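Local coordinates for protein putative sarcosine dimethylglycine methyltransferase (Galdieria sulphuraria, PDB 2O57) that probably transfers methyl groups from S-adenosylmethionine to sarcosine or dimethylglycine, at residues Ser140-Pro145 with Leu167-Glu172; Cys146-Tyr151 with Cys173-Lys178; Asp33-His38 with Ala247-Arg252. All coordinates share one frame; numbering follows the deposited sequence.

Interaction 1. Residues Ser140-Pro145 with Leu167-Glu172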
loop_
_atom_site.group_PDB
_atom_site.type_symbol
_atom_site.label_atom_id
_atom_site.label_comp_id
_atom_site.label_asym_id
_atom_site.label_seq_id
_atom_site.Cartn_x
_atom_site.Cartn_y
_atom_site.Cartn_z
ATOM N N SER A 140 10.632 26.173 5.236
ATOM C CA SER A 140 11.338 24.920 5.450
ATOM C C SER A 140 10.493 23.996 6.325
ATOM O O SER A 140 9.815 24.484 7.227
ATOM C CB SER A 140 12.634 25.263 6.176
ATOM O OG SER A 140 13.233 24.115 6.733
ATOM N N PHE A 141 10.569 22.671 6.083
ATOM C CA PHE A 141 9.894 21.677 6.937
ATOM C C PHE A 141 10.519 21.616 8.324
ATOM O O PHE A 141 9.911 21.049 9.231
ATOM C CB PHE A 141 9.996 20.234 6.398
ATOM C CG PHE A 141 9.621 20.057 4.958
ATOM C CD1 PHE A 141 8.952 21.054 4.243
ATOM C CD2 PHE A 141 9.923 18.844 4.323
ATOM C CE1 PHE A 141 8.598 20.863 2.911
ATOM C CE2 PHE A 141 9.584 18.638 2.995
ATOM C CZ PHE A 141 8.923 19.656 2.273
ATOM N N LEU A 142 11.736 22.160 8.471
ATOM C CA LEU A 142 12.420 22.194 9.770
ATOM C C LEU A 142 11.868 23.328 10.644
ATOM O O LEU A 142 12.049 23.330 11.853
ATOM C CB LEU A 142 13.933 22.321 9.578
ATOM C CG LEU A 142 14.566 21.250 8.685
ATOM C CD1 LEU A 142 16.098 21.424 8.539
ATOM C CD2 LEU A 142 14.237 19.867 9.210
ATOM N N GLU A 143 11.157 24.269 10.020
ATOM C CA GLU A 143 10.579 25.385 10.736
ATOM C C GLU A 143 9.261 25.809 10.080
ATOM O O GLU A 143 9.158 26.868 9.434
ATOM C CB GLU A 143 11.582 26.545 10.761
ATOM C CG GLU A 143 11.465 27.438 11.985
ATOM C CD GLU A 143 12.516 28.546 12.003
ATOM O OE1 GLU A 143 12.110 29.740 11.930
ATOM O OE2 GLU A 143 13.742 28.229 12.054
ATOM N N ILE A 144 8.248 24.972 10.245
ATOM C CA ILE A 144 6.971 25.230 9.598
ATOM C C ILE A 144 6.429 26.531 10.198
ATOM O O ILE A 144 6.284 26.629 11.421
ATOM C CB ILE A 144 5.994 24.041 9.751
ATOM C CG1 ILE A 144 6.627 22.742 9.172
ATOM C CG2 ILE A 144 4.667 24.388 9.104
ATOM C CD1 ILE A 144 5.740 21.443 9.352
ATOM N N PRO A 145 6.201 27.557 9.338
ATOM C CA PRO A 145 5.872 28.893 9.837
ATOM C C PRO A 145 4.397 28.957 10.202
ATOM O O PRO A 145 3.645 29.698 9.577
ATOM C CB PRO A 145 6.193 29.804 8.632
ATOM C CG PRO A 145 5.852 28.939 7.422
ATOM C CD PRO A 145 6.245 27.507 7.857
ATOM N N LEU A 167 14.366 13.685 11.780
ATOM C CA LEU A 167 13.733 13.784 13.099
ATOM C C LEU A 167 13.038 15.148 13.251
ATOM O O LEU A 167 11.915 15.225 13.692
ATOM C CB LEU A 167 14.707 13.545 14.269
ATOM C CG LEU A 167 14.103 13.683 15.691
ATOM C CD1 LEU A 167 12.875 12.758 15.915
ATOM C CD2 LEU A 167 15.141 13.570 16.864
ATOM N N LYS A 168 13.734 16.230 12.938
ATOM C CA LYS A 168 13.118 17.557 13.029
ATOM C C LYS A 168 11.865 17.724 12.139
ATOM O O LYS A 168 10.877 18.312 12.586
ATOM C CB LYS A 168 14.167 18.649 12.758
ATOM C CG LYS A 168 13.675 20.075 12.974
ATOM C CD LYS A 168 13.115 20.299 14.385
ATOM C CE LYS A 168 12.794 21.791 14.558
ATOM N NZ LYS A 168 12.145 22.029 15.857
ATOM N N VAL A 169 11.900 17.166 10.918
ATOM C CA VAL A 169 10.723 17.096 10.014
ATOM C C VAL A 169 9.533 16.465 10.732
ATOM O O VAL A 169 8.463 17.059 10.825
ATOM C CB VAL A 169 11.028 16.290 8.719
ATOM C CG1 VAL A 169 9.781 16.194 7.807
ATOM C CG2 VAL A 169 12.206 16.932 7.960
ATOM N N PHE A 170 9.734 15.280 11.274
ATOM C CA PHE A 170 8.643 14.605 11.971
ATOM C C PHE A 170 8.213 15.348 13.250
ATOM O O PHE A 170 7.044 15.355 13.570
ATOM C CB PHE A 170 8.989 13.122 12.238
ATOM C CG PHE A 170 8.756 12.236 11.041
ATOM C CD1 PHE A 170 7.457 11.753 10.744
ATOM C CD2 PHE A 170 9.819 11.857 10.230
ATOM C CE1 PHE A 170 7.234 10.954 9.611
ATOM C CE2 PHE A 170 9.627 11.035 9.126
ATOM C CZ PHE A 170 8.325 10.581 8.799
ATOM N N GLN A 171 9.146 16.009 13.949
ATOM C CA GLN A 171 8.773 16.792 15.140
ATOM C C GLN A 171 7.836 17.962 14.736
ATOM O O GLN A 171 6.877 18.281 15.452
ATOM C CB GLN A 171 10.022 17.329 15.870
ATOM C CG GLN A 171 10.764 16.250 16.673
ATOM C CD GLN A 171 12.072 16.733 17.235
ATOM O OE1 GLN A 171 12.704 17.626 16.679
ATOM N NE2 GLN A 171 12.496 16.143 18.343
ATOM N N GLU A 172 8.189 18.646 13.652
ATOM C CA GLU A 172 7.376 19.751 13.134
ATOM C C GLU A 172 6.022 19.261 12.648
ATOM O O GLU A 172 5.020 19.910 12.893
ATOM C CB GLU A 172 8.097 20.509 12.009
ATOM C CG GLU A 172 9.232 21.427 12.510
ATOM C CD GLU A 172 8.651 22.545 13.342
ATOM O OE1 GLU A 172 8.166 23.537 12.760
ATOM O OE2 GLU A 172 8.643 22.428 14.577
#
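Glu172 OE1 takes the backbone N-H of Ile144 at 2.9 Å on its anti lone pair, the side away from OE2, in a bond bent to 141°. The same oxygen forms a salt bridge with Arg175, one turn further along the helix, so a peptide N-H of the loop and a guanidinium share one carboxylate oxygen. The bend at chi2 (-66°) turns the carboxylate back to Ile144 N. Nearer the backbone, Glu172 CB lies 3.4 Å from Phe141 O, and CG also packs on the carbonyl oxygen of Leu142. Without the carboxylate, as with an alanine here, the Ile144 N-H is likely to lose its acceptor and Arg175 this counter-charge.

Apolar contacts add to this bond. The Ile144 and Glu172 side chains run antiparallel alongside one another, bringing Ile144 CD1 within 3.7 Å of Glu172 CB, a fitting use of a branched residue whose other neighbours are Leu87, Leu89 and Leu111 of the sheet. Leu142 lays CD2 3.8 Å from Val169 CG2 and beside the aliphatic stem of Lys168, whose amine makes a long salt bridge with Glu172 OE2. Ser140 shapes the loop: its OG accepts from Leu142 N at 3.0 Å, an ST turn inside a type I beta turn from Ser140 to Glu143. The whole ties the loop after strand 134-138 to helix 166-176, within the alternating strands and helices of a Rossmann-like methyltransferase domain.

Interaction 2. Residues Cys146-Tyr151 with Cys173-Lys178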
loop_
_atom_site.group_PDB
_atom_site.type_symbol
_atom_site.label_atom_id
_atom_site.label_comp_id
_atom_site.label_asym_id
_atom_site.label_seq_id
_atom_site.Cartn_x
_atom_site.Cartn_y
_atom_site.Cartn_z
ATOM N N CYS A 146 3.983 28.138 11.175
ATOM C CA CYS A 146 2.582 27.983 11.561
ATOM C C CYS A 146 2.519 27.680 13.084
ATOM O O CYS A 146 3.484 27.117 13.623
ATOM C CB CYS A 146 1.929 26.843 10.730
ATOM S SG CYS A 146 2.171 26.824 8.841
ATOM N N GLU A 147 1.382 27.974 13.733
ATOM C CA GLU A 147 1.153 27.644 15.157
ATOM C C GLU A 147 0.997 26.116 15.415
ATOM O O GLU A 147 0.687 25.363 14.498
ATOM C CB GLU A 147 -0.126 28.303 15.670
ATOM C CG GLU A 147 -0.247 29.800 15.476
ATOM C CD GLU A 147 -1.285 30.395 16.428
ATOM O OE1 GLU A 147 -2.143 31.201 15.966
ATOM O OE2 GLU A 147 -1.238 30.050 17.644
ATOM N N ASP A 148 1.180 25.696 16.668
ATOM C CA ASP A 148 0.885 24.321 17.098
ATOM C C ASP A 148 -0.581 23.992 16.866
ATOM O O ASP A 148 -1.430 24.877 16.975
ATOM C CB ASP A 148 1.145 24.122 18.582
ATOM C CG ASP A 148 2.579 24.396 18.976
ATOM O OD1 ASP A 148 3.346 24.948 18.155
ATOM O OD2 ASP A 148 2.933 24.032 20.106
ATOM N N ASN A 149 -0.865 22.725 16.560
ATOM C CA ASN A 149 -2.219 22.228 16.458
ATOM C C ASN A 149 -3.076 22.985 15.457
ATOM O O ASN A 149 -4.195 23.341 15.789
ATOM C CB ASN A 149 -2.899 22.246 17.837
ATOM C CG ASN A 149 -2.142 21.465 18.855
ATOM O OD1 ASN A 149 -1.799 20.302 18.613
ATOM N ND2 ASN A 149 -1.836 22.093 19.999
ATOM N N SER A 150 -2.526 23.250 14.264
ATOM C CA SER A 150 -3.212 24.009 13.213
ATOM C C SER A 150 -3.960 23.154 12.176
ATOM O O SER A 150 -4.971 23.600 11.639
ATOM C CB SER A 150 -2.195 24.890 12.442
ATOM O OG SER A 150 -1.893 26.074 13.167
ATOM N N TYR A 151 -3.456 21.945 11.888
ATOM C CA TYR A 151 -3.954 21.190 10.745
ATOM C C TYR A 151 -4.745 19.932 11.034
ATOM O O TYR A 151 -4.358 19.112 11.845
ATOM C CB TYR A 151 -2.797 20.907 9.757
ATOM C CG TYR A 151 -2.222 22.203 9.212
ATOM C CD1 TYR A 151 -2.905 22.921 8.236
ATOM C CD2 TYR A 151 -1.042 22.729 9.718
ATOM C CE1 TYR A 151 -2.427 24.118 7.751
ATOM C CE2 TYR A 151 -0.526 23.936 9.252
ATOM C CZ TYR A 151 -1.235 24.634 8.271
ATOM O OH TYR A 151 -0.751 25.829 7.783
ATOM N N CYS A 173 6.005 18.123 11.940
ATOM C CA CYS A 173 4.727 17.540 11.486
ATOM C C CYS A 173 3.791 17.287 12.677
ATOM O O CYS A 173 2.606 17.679 12.642
ATOM C CB CYS A 173 4.925 16.271 10.657
ATOM S SG CYS A 173 5.657 16.573 8.997
ATOM N N ALA A 174 4.317 16.645 13.724
ATOM C CA ALA A 174 3.516 16.360 14.887
ATOM C C ALA A 174 3.062 17.636 15.597
ATOM O O ALA A 174 1.898 17.747 15.963
ATOM C CB ALA A 174 4.223 15.387 15.844
ATOM N N ARG A 175 3.964 18.615 15.725
ATOM C CA ARG A 175 3.635 19.903 16.344
ATOM C C ARG A 175 2.446 20.602 15.673
ATOM O O ARG A 175 1.533 21.094 16.342
ATOM C CB ARG A 175 4.854 20.849 16.326
ATOM C CG ARG A 175 4.571 22.183 17.001
ATOM C CD ARG A 175 5.775 23.125 16.977
ATOM N NE ARG A 175 6.120 23.568 15.617
ATOM C CZ ARG A 175 5.480 24.527 14.951
ATOM N NH1 ARG A 175 4.415 25.134 15.491
ATOM N NH2 ARG A 175 5.905 24.878 13.743
ATOM N N VAL A 176 2.462 20.663 14.348
ATOM C CA VAL A 176 1.442 21.434 13.655
ATOM C C VAL A 176 0.129 20.688 13.412
ATOM O O VAL A 176 -0.869 21.287 13.055
ATOM C CB VAL A 176 1.977 22.100 12.367
ATOM C CG1 VAL A 176 3.190 23.007 12.709
ATOM C CG2 VAL A 176 2.298 21.049 11.236
ATOM N N LEU A 177 0.138 19.375 13.601
ATOM C CA LEU A 177 -1.091 18.612 13.470
ATOM C C LEU A 177 -1.926 18.809 14.699
ATOM O O LEU A 177 -1.401 18.867 15.830
ATOM C CB LEU A 177 -0.821 17.112 13.276
ATOM C CG LEU A 177 -0.562 16.592 11.866
ATOM C CD1 LEU A 177 -0.108 15.123 11.953
ATOM C CD2 LEU A 177 -1.828 16.742 11.005
ATOM N N LYS A 178 -3.230 18.901 14.487
ATOM C CA LYS A 178 -4.159 18.820 15.620
ATOM C C LYS A 178 -4.120 17.416 16.202
ATOM O O LYS A 178 -3.749 16.464 15.522
ATOM C CB LYS A 178 -5.583 19.137 15.188
ATOM C CG LYS A 178 -5.812 20.565 14.672
ATOM C CD LYS A 178 -7.310 20.828 14.591
ATOM C CE LYS A 178 -7.677 21.602 13.341
ATOM N NZ LYS A 178 -9.186 21.597 13.199
HETATM O O HOH W 1 1.481 20.716 19.101
#
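Charged and polar side chains meet first at Arg175, whose NH1 makes two bonds of 2.9 Å, one to Cys146 O and one to Asp148 OD1, the second a salt bridge. Both acceptors lie close to the guanidinium plane, although the carboxylate plane of Asp148 is turned 53° from it. The bend at chi3 (67°) brings the end of the arginine round to the loop; NH2 also bonds Glu172. Arginine suits this place because its several N-H groups can serve a peptide carbonyl and two carboxylates together.

Backbone bonds form the second group. Asn149 N donates a hydrogen bond to Arg175 O at 2.9 Å, while Val176 O accepts both Ser150 N and Tyr151 N. Of that pair, Tyr151 N approaches nearly along the C=O axis, whereas Ser150 N comes from above the carbonyl plane. Lys178 N then reaches Tyr151 O at 2.9 Å in an almost straight bond. A water donates to Arg175 O and, weakly, to Asn149 OD1, an oxygen that Lys293 also binds.

Packing contacts are fewer. Tyr151 and Val176 run alongside one another with their ends in the same direction, Tyr151 CD2 lying 4.0 Å from Val176 CG2; the phenol end goes on to Asp109. Leu177 CD2 packs 3.6 Å from Tyr151 O, and the stem of Lys178 passes Asn149 O before its amine meets Asp152. Strand 151-157, helix 166-176 and the parallel strand 181-190 form a beta-alpha-beta crossover of the Rossmann-like fold, with the parallel bridge of Tyr151 to Leu177 where its first strand starts and its helix ends.

Interaction 3. Residues Asp33-His38 with Ala247-Arg252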
loop_
_atom_site.group_PDB
_atom_site.type_symbol
_atom_site.label_atom_id
_atom_site.label_comp_id
_atom_site.label_asym_id
_atom_site.label_seq_id
_atom_site.Cartn_x
_atom_site.Cartn_y
_atom_site.Cartn_z
ATOM N N ASP A 33 13.488 20.530 -12.774
ATOM C CA ASP A 33 12.187 21.187 -12.789
ATOM C C ASP A 33 11.796 21.823 -14.141
ATOM O O ASP A 33 10.631 21.740 -14.542
ATOM C CB ASP A 33 12.002 22.196 -11.649
ATOM C CG ASP A 33 10.537 22.553 -11.453
ATOM O OD1 ASP A 33 9.692 21.630 -11.199
ATOM O OD2 ASP A 33 10.220 23.753 -11.537
ATOM N N ARG A 34 12.755 22.433 -14.849
ATOM C CA ARG A 34 12.502 22.948 -16.193
ATOM C C ARG A 34 11.996 21.829 -17.132
ATOM O O ARG A 34 11.096 22.071 -17.964
ATOM C CB ARG A 34 13.761 23.569 -16.803
ATOM C CG ARG A 34 14.212 24.887 -16.126
ATOM C CD ARG A 34 15.431 25.438 -16.857
ATOM N NE ARG A 34 15.861 26.746 -16.346
ATOM C CZ ARG A 34 16.907 27.412 -16.829
ATOM N NH1 ARG A 34 17.655 26.893 -17.823
ATOM N NH2 ARG A 34 17.209 28.587 -16.335
ATOM N N PHE A 35 12.613 20.649 -17.025
ATOM C CA PHE A 35 12.191 19.483 -17.788
ATOM C C PHE A 35 10.775 19.067 -17.422
ATOM O O PHE A 35 9.948 18.936 -18.289
ATOM C CB PHE A 35 13.153 18.289 -17.662
ATOM C CG PHE A 35 12.556 16.983 -18.188
ATOM C CD1 PHE A 35 12.423 16.762 -19.575
ATOM C CD2 PHE A 35 12.139 15.984 -17.311
ATOM C CE1 PHE A 35 11.867 15.561 -20.068
ATOM C CE2 PHE A 35 11.579 14.791 -17.773
ATOM C CZ PHE A 35 11.434 14.577 -19.156
ATOM N N TYR A 36 10.492 18.856 -16.138
ATOM C CA TYR A 36 9.133 18.433 -15.748
ATOM C C TYR A 36 8.082 19.497 -16.077
ATOM O O TYR A 36 6.978 19.201 -16.582
ATOM C CB TYR A 36 9.099 18.167 -14.264
ATOM C CG TYR A 36 9.621 16.809 -13.859
ATOM C CD1 TYR A 36 8.824 15.660 -14.004
ATOM C CD2 TYR A 36 10.921 16.667 -13.361
ATOM C CE1 TYR A 36 9.293 14.405 -13.597
ATOM C CE2 TYR A 36 11.408 15.414 -12.971
ATOM C CZ TYR A 36 10.579 14.297 -13.083
ATOM O OH TYR A 36 11.049 13.066 -12.685
ATOM N N PHE A 37 8.409 20.746 -15.784
ATOM C CA PHE A 37 7.499 21.815 -16.150
ATOM C C PHE A 37 7.268 21.869 -17.663
ATOM O O PHE A 37 6.176 22.135 -18.108
ATOM C CB PHE A 37 7.999 23.178 -15.591
ATOM C CG PHE A 37 7.039 24.301 -15.798
ATOM C CD1 PHE A 37 5.935 24.455 -14.962
ATOM C CD2 PHE A 37 7.219 25.193 -16.852
ATOM C CE1 PHE A 37 5.020 25.531 -15.163
ATOM C CE2 PHE A 37 6.331 26.247 -17.064
ATOM C CZ PHE A 37 5.219 26.414 -16.218
ATOM N N HIS A 38 8.298 21.629 -18.462
ATOM C CA HIS A 38 8.163 21.749 -19.931
ATOM C C HIS A 38 7.104 20.764 -20.427
ATOM O O HIS A 38 6.328 21.081 -21.301
ATOM C CB HIS A 38 9.488 21.462 -20.617
ATOM C CG HIS A 38 9.407 21.382 -22.123
ATOM N ND1 HIS A 38 9.238 22.496 -22.923
ATOM C CD2 HIS A 38 9.461 20.319 -22.968
ATOM C CE1 HIS A 38 9.211 22.127 -24.193
ATOM N NE2 HIS A 38 9.336 20.812 -24.247
ATOM N N ALA A 247 12.672 7.650 -20.546
ATOM C CA ALA A 247 12.228 7.564 -21.938
ATOM C C ALA A 247 11.763 8.948 -22.431
ATOM O O ALA A 247 12.075 9.349 -23.539
ATOM C CB ALA A 247 11.073 6.522 -22.061
ATOM N N GLU A 248 10.982 9.650 -21.615
ATOM C CA GLU A 248 10.530 11.011 -21.972
ATOM C C GLU A 248 11.686 12.014 -22.100
ATOM O O GLU A 248 11.684 12.866 -23.009
ATOM C CB GLU A 248 9.488 11.537 -20.960
ATOM C CG GLU A 248 8.794 12.816 -21.468
ATOM C CD GLU A 248 7.825 12.554 -22.634
ATOM O OE1 GLU A 248 7.465 11.381 -22.924
ATOM O OE2 GLU A 248 7.450 13.529 -23.296
ATOM N N LEU A 249 12.682 11.890 -21.240
ATOM C CA LEU A 249 13.853 12.776 -21.302
ATOM C C LEU A 249 14.594 12.553 -22.660
ATOM O O LEU A 249 15.056 13.502 -23.319
ATOM C CB LEU A 249 14.770 12.499 -20.107
ATOM C CG LEU A 249 16.170 13.152 -20.081
ATOM C CD1 LEU A 249 15.992 14.687 -20.083
ATOM C CD2 LEU A 249 16.984 12.739 -18.869
ATOM N N ILE A 250 14.710 11.293 -23.058
ATOM C CA ILE A 250 15.368 10.955 -24.340
ATOM C C ILE A 250 14.517 11.487 -25.498
ATOM O O ILE A 250 15.036 12.123 -26.437
ATOM C CB ILE A 250 15.649 9.427 -24.427
ATOM C CG1 ILE A 250 16.806 9.085 -23.476
ATOM C CG2 ILE A 250 15.952 9.005 -25.890
ATOM C CD1 ILE A 250 16.971 7.549 -23.193
ATOM N N LYS A 251 13.211 11.271 -25.410
ATOM C CA LYS A 251 12.288 11.745 -26.443
ATOM C C LYS A 251 12.429 13.255 -26.697
ATOM O O LYS A 251 12.405 13.711 -27.858
ATOM C CB LYS A 251 10.855 11.445 -26.036
ATOM C CG LYS A 251 9.822 11.968 -27.015
ATOM C CD LYS A 251 8.449 11.313 -26.857
ATOM C CE LYS A 251 7.502 11.868 -27.941
ATOM N NZ LYS A 251 6.049 11.775 -27.527
ATOM N N ARG A 252 12.532 14.021 -25.609
ATOM C CA ARG A 252 12.507 15.489 -25.683
ATOM C C ARG A 252 13.870 16.161 -25.733
ATOM O O ARG A 252 13.953 17.381 -25.607
ATOM C CB ARG A 252 11.782 16.025 -24.456
ATOM C CG ARG A 252 10.410 15.407 -24.211
ATOM C CD ARG A 252 9.395 16.197 -24.947
ATOM N NE ARG A 252 8.056 15.848 -24.543
ATOM C CZ ARG A 252 6.974 16.482 -24.954
ATOM N NH1 ARG A 252 7.080 17.520 -25.789
ATOM N NH2 ARG A 252 5.788 16.078 -24.524
#
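Phe35 reaches from helix 27-40 onto the last turns of helix 235-251, in a helix-helix contact carried largely by one aromatic ring. Its CZ comes 3.6 Å from Leu249 N and 4.0 Å from Leu249 CB, so the rim of the ring abuts the helix backbone as well as a side chain. The two side chains meet at a slant, and Leu249 CD1 stands over one ring face, 4.1 Å above the plane and displaced toward the rim. At the ring edge lie the carbonyl carbon of Glu248 and CG of Arg252, while Glu248 CG touches CZ at 3.9 Å. With CG trans to the backbone N (chi1 167°), the phenyl group extends across to the neighbouring helix; a flat, wholly apolar ring suits a buried site lined by helix backbone and aliphatic carbons.

Around this core, Met268 of helix 262-280 and Ile256 of helix 253-256 pack against both Phe35 and Leu249, making the apolar cluster one of several helices. His38, one turn after Phe35, brings its ring near Arg252 without a bond between them: His38 NE2 and Arg252 NH1 stay 4.3 Å apart. Glu255 joins them instead, its OE2 in a hydrogen bond with His38 NE2 and a salt bridge with Arg252 NH1, so that one carboxylate ties helix 27-40 to the residue that follows helix 235-251.

Arginine can do this while its aliphatic part still lines the Phe35 ring edge, because its guanidinium offers several N-H groups. Glu248 steadies the same group: Arg252 NE bonds Glu248 OE2 at 2.7 Å, with OE2 met on its anti side.

Interactions 1 and 2 are neighbours, their centres about 10 Å apart, and use successive parts of helix 166-176 and of the loop leading from strand 134-138 to strand 151-157. Their segments alternate along the chain, and they touch where Ile144 packs on Val176 and meets Arg175, whose guanidinium thus serves both contacts; all four segments fall within the methyltransferase domain. Interaction 3 lies on the opposite side of the chain's centre, its centre about 31 Å from that of interaction 1 and 36 Å from that of interaction 2. It packs an early helix, 27-40, on a late one, 235-251, bringing together chain parts about 210 residues apart and bracketing the other two in sequence.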